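Local coordinates for protein aminopeptidase YwaD (Bacillus subtilis, PDB 6HC6) that removes amino acids from the N-terminus of peptides, notably arginine, lysine and leucine, as a secreted two-zinc aminopeptidase, at residues A68-M80 with T223-K235. Residues are numbered along the deposited sequence; the frame is centred on the assembly and turned at random.
Sequences AEKKSALLIASSM and TNQTSQNIIGIKK
Thr226 receives the ammonium group of Lys70 at the start of a helix-on-sheet contact in the M28 zinc-peptidase fold: helix 68-80 lies over strand 226-234 of the mixed central sheet, the two axes 3° from parallel and 8.6 Å apart. Lys70 NZ donates to Thr226 OG1 at 2.8 Å and, weakly, to the carbonyl oxygen of the same residue. The bends at chi2 and chi4 of the lysine bring its end down to the strand, although its CB does not point at the strand. With OG of Ser227 swung anti to the backbone N (chi1 -175°), the hydroxyl reaches Glu69 OE2 and donates to it over 2.7 Å, coming from above the carboxylate plane. That carboxylate also accepts from Gly65 N at OE2 and from Ala293 N at OE1, and the Glu69 side chain lies about 7 Å from that of His250, a zinc ligand. Gln228 folds back at chi2, which brings its amide to the helix: OE1 takes a second bond from Lys70 NZ, 3.0 Å long, on a lone pair in the carbonyl plane. Were Lys70 replaced by an alanine, Thr226 OG1 and Gln228 OE1 would probably lose the donor they share, leaving the glutamine amide freer to turn. Beyond this polar end the contact turns apolar. Ile230 points toward the helix, CD1 against Ala73 CB (3.5 Å), while CG2 rests on Ala77 CA and CB and also meets Ile76 CG2. At Gly232 no side chain intervenes, and the extended Met80 lies against the bare backbone, its SD 3.5 Å from Gly232 N and its CE 3.6 Å from Ile230 O.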
# COMPACT_ATOMS: atom_id res chain seq x y z
N ALA A 68 15.62 -3.85 1.90
CA ALA A 68 14.66 -4.79 2.48
C ALA A 68 13.61 -5.22 1.46
O ALA A 68 13.21 -6.38 1.42
CB ALA A 68 13.98 -4.18 3.70
N GLU A 69 13.14 -4.28 0.63
CA GLU A 69 12.18 -4.68 -0.39
C GLU A 69 12.84 -5.59 -1.42
O GLU A 69 12.23 -6.56 -1.87
CB GLU A 69 11.56 -3.45 -1.06
CG GLU A 69 10.33 -3.81 -1.93
CD GLU A 69 9.88 -2.69 -2.84
OE1 GLU A 69 8.65 -2.48 -2.95
OE2 GLU A 69 10.73 -2.03 -3.47
N LYS A 70 14.09 -5.31 -1.77
CA LYS A 70 14.77 -6.16 -2.75
C LYS A 70 15.02 -7.55 -2.18
O LYS A 70 14.82 -8.56 -2.88
CB LYS A 70 16.07 -5.49 -3.21
CG LYS A 70 15.78 -4.51 -4.38
CD LYS A 70 16.60 -3.24 -4.36
CE LYS A 70 15.92 -2.13 -5.18
NZ LYS A 70 15.65 -2.51 -6.61
N LYS A 71 15.42 -7.64 -0.91
CA LYS A 71 15.57 -8.93 -0.25
C LYS A 71 14.25 -9.70 -0.26
O LYS A 71 14.22 -10.91 -0.50
CB LYS A 71 16.06 -8.73 1.19
CG LYS A 71 16.65 -9.95 1.86
CD LYS A 71 17.74 -9.53 2.84
CE LYS A 71 18.32 -10.73 3.58
NZ LYS A 71 17.42 -11.17 4.69
N SER A 72 13.15 -8.99 0.00
CA SER A 72 11.83 -9.63 -0.01
C SER A 72 11.48 -10.15 -1.39
O SER A 72 10.89 -11.23 -1.52
CB SER A 72 10.77 -8.64 0.46
OG SER A 72 11.08 -8.14 1.73
N ALA A 73 11.84 -9.40 -2.44
CA ALA A 73 11.57 -9.86 -3.80
C ALA A 73 12.31 -11.16 -4.09
O ALA A 73 11.75 -12.07 -4.71
CB ALA A 73 11.96 -8.78 -4.81
N LEU A 74 13.57 -11.25 -3.65
CA LEU A 74 14.32 -12.50 -3.81
C LEU A 74 13.62 -13.65 -3.09
O LEU A 74 13.57 -14.77 -3.60
CB LEU A 74 15.74 -12.33 -3.27
CG LEU A 74 16.65 -11.30 -3.94
CD1 LEU A 74 18.07 -11.37 -3.33
CD2 LEU A 74 16.71 -11.55 -5.44
N LEU A 75 13.11 -13.39 -1.89
CA LEU A 75 12.45 -14.45 -1.14
C LEU A 75 11.17 -14.90 -1.84
O LEU A 75 10.89 -16.10 -1.93
CB LEU A 75 12.14 -13.97 0.27
CG LEU A 75 11.12 -14.77 1.07
CD1 LEU A 75 11.72 -16.11 1.49
CD2 LEU A 75 10.70 -13.97 2.29
N ILE A 76 10.39 -13.94 -2.34
CA ILE A 76 9.13 -14.28 -3.00
C ILE A 76 9.38 -15.02 -4.29
O ILE A 76 8.71 -16.02 -4.59
CB ILE A 76 8.30 -13.00 -3.23
CG1 ILE A 76 7.89 -12.40 -1.89
CG2 ILE A 76 7.08 -13.30 -4.09
CD1 ILE A 76 7.57 -10.91 -1.99
N ALA A 77 10.36 -14.57 -5.08
CA ALA A 77 10.69 -15.26 -6.32
C ALA A 77 11.12 -16.69 -6.04
O ALA A 77 10.69 -17.63 -6.73
CB ALA A 77 11.80 -14.51 -7.07
N SER A 78 11.97 -16.88 -5.04
CA SER A 78 12.41 -18.22 -4.69
C SER A 78 11.21 -19.09 -4.28
O SER A 78 11.11 -20.25 -4.69
CB SER A 78 13.45 -18.15 -3.57
OG SER A 78 13.60 -19.40 -2.92
N SER A 79 10.28 -18.52 -3.53
CA SER A 79 9.11 -19.28 -3.08
C SER A 79 8.23 -19.67 -4.26
O SER A 79 7.72 -20.80 -4.31
CB SER A 79 8.32 -18.48 -2.06
OG SER A 79 9.05 -18.35 -0.85
N MET A 80 8.02 -18.75 -5.20
CA MET A 80 7.21 -19.07 -6.37
C MET A 80 7.84 -20.16 -7.22
O MET A 80 7.13 -21.04 -7.73
CB MET A 80 6.99 -17.80 -7.20
CG MET A 80 6.08 -16.77 -6.50
SD MET A 80 5.69 -15.51 -7.72
CE MET A 80 4.63 -14.39 -6.80
N THR A 223 18.61 9.02 -5.10
CA THR A 223 18.16 8.89 -6.48
C THR A 223 18.40 7.47 -6.99
O THR A 223 18.87 6.58 -6.27
CB THR A 223 18.86 9.91 -7.37
OG1 THR A 223 20.27 9.64 -7.39
CG2 THR A 223 18.62 11.32 -6.84
N ASN A 224 18.10 7.26 -8.27
CA ASN A 224 18.24 5.96 -8.91
C ASN A 224 17.41 4.89 -8.20
O ASN A 224 17.79 3.71 -8.20
CB ASN A 224 19.71 5.51 -8.98
CG ASN A 224 20.48 6.20 -10.07
OD1 ASN A 224 19.97 7.10 -10.74
ND2 ASN A 224 21.73 5.78 -10.27
N GLN A 225 16.29 5.28 -7.59
CA GLN A 225 15.47 4.32 -6.86
C GLN A 225 14.68 3.45 -7.82
O GLN A 225 14.13 3.93 -8.81
CB GLN A 225 14.50 5.04 -5.93
CG GLN A 225 15.19 5.95 -4.93
CD GLN A 225 16.03 5.19 -3.93
OE1 GLN A 225 15.50 4.58 -3.02
NE2 GLN A 225 17.35 5.26 -4.08
N THR A 226 14.60 2.16 -7.50
CA THR A 226 13.86 1.21 -8.31
C THR A 226 13.13 0.23 -7.40
O THR A 226 13.56 -0.02 -6.27
CB THR A 226 14.77 0.42 -9.26
OG1 THR A 226 15.67 -0.39 -8.49
CG2 THR A 226 15.57 1.35 -10.14
N SER A 227 12.04 -0.31 -7.90
CA SER A 227 11.35 -1.39 -7.21
C SER A 227 11.12 -2.51 -8.20
O SER A 227 11.65 -2.47 -9.32
CB SER A 227 10.04 -0.90 -6.61
OG SER A 227 9.42 -1.93 -5.84
N GLN A 228 10.34 -3.52 -7.83
CA GLN A 228 10.13 -4.61 -8.76
C GLN A 228 8.87 -5.36 -8.39
O GLN A 228 8.41 -5.33 -7.24
CB GLN A 228 11.32 -5.58 -8.80
CG GLN A 228 11.77 -6.08 -7.43
CD GLN A 228 12.47 -5.00 -6.62
OE1 GLN A 228 13.31 -4.26 -7.14
NE2 GLN A 228 12.07 -4.87 -5.36
N ASN A 229 8.30 -6.02 -9.40
CA ASN A 229 7.19 -6.94 -9.22
C ASN A 229 7.71 -8.34 -9.46
O ASN A 229 8.65 -8.55 -10.24
CB ASN A 229 6.06 -6.64 -10.22
CG ASN A 229 5.55 -5.22 -10.12
OD1 ASN A 229 5.41 -4.69 -9.03
ND2 ASN A 229 5.26 -4.61 -11.26
N ILE A 230 7.12 -9.30 -8.77
CA ILE A 230 7.49 -10.71 -8.93
C ILE A 230 6.27 -11.43 -9.47
O ILE A 230 5.22 -11.47 -8.81
CB ILE A 230 7.98 -11.33 -7.61
CG1 ILE A 230 9.14 -10.51 -7.05
CG2 ILE A 230 8.44 -12.77 -7.85
CD1 ILE A 230 8.72 -9.53 -6.01
N ILE A 231 6.40 -11.99 -10.67
CA ILE A 231 5.28 -12.56 -11.39
C ILE A 231 5.54 -14.05 -11.56
O ILE A 231 6.50 -14.44 -12.22
CB ILE A 231 5.09 -11.89 -12.76
CG1 ILE A 231 5.01 -10.37 -12.59
CG2 ILE A 231 3.86 -12.48 -13.44
CD1 ILE A 231 5.56 -9.62 -13.81
N GLY A 232 4.66 -14.87 -10.98
CA GLY A 232 4.74 -16.31 -11.18
C GLY A 232 3.52 -16.82 -11.91
O GLY A 232 2.39 -16.63 -11.45
N ILE A 233 3.71 -17.47 -13.06
CA ILE A 233 2.60 -17.80 -13.95
C ILE A 233 2.41 -19.31 -13.99
O ILE A 233 3.37 -20.07 -14.17
CB ILE A 233 2.83 -17.24 -15.36
CG1 ILE A 233 2.97 -15.72 -15.29
CG2 ILE A 233 1.68 -17.66 -16.27
CD1 ILE A 233 3.16 -15.05 -16.64
N LYS A 234 1.16 -19.72 -13.81
CA LYS A 234 0.70 -21.09 -14.02
C LYS A 234 -0.03 -21.10 -15.36
O LYS A 234 -1.16 -20.62 -15.47
CB LYS A 234 -0.21 -21.50 -12.87
CG LYS A 234 -1.05 -22.75 -13.12
CD LYS A 234 -1.65 -23.21 -11.81
CE LYS A 234 -2.70 -24.28 -12.01
NZ LYS A 234 -2.08 -25.58 -12.37
N LYS A 235 0.61 -21.64 -16.38
CA LYS A 235 0.05 -21.56 -17.72
C LYS A 235 -0.43 -22.93 -18.18
O LYS A 235 0.24 -23.94 -17.94
CB LYS A 235 1.09 -21.02 -18.71
CG LYS A 235 0.55 -20.73 -20.11
CD LYS A 235 1.15 -19.48 -20.72
CE LYS A 235 0.59 -19.22 -22.11
NZ LYS A 235 0.19 -17.80 -22.33
O HOH W 1 13.06 -2.39 -4.08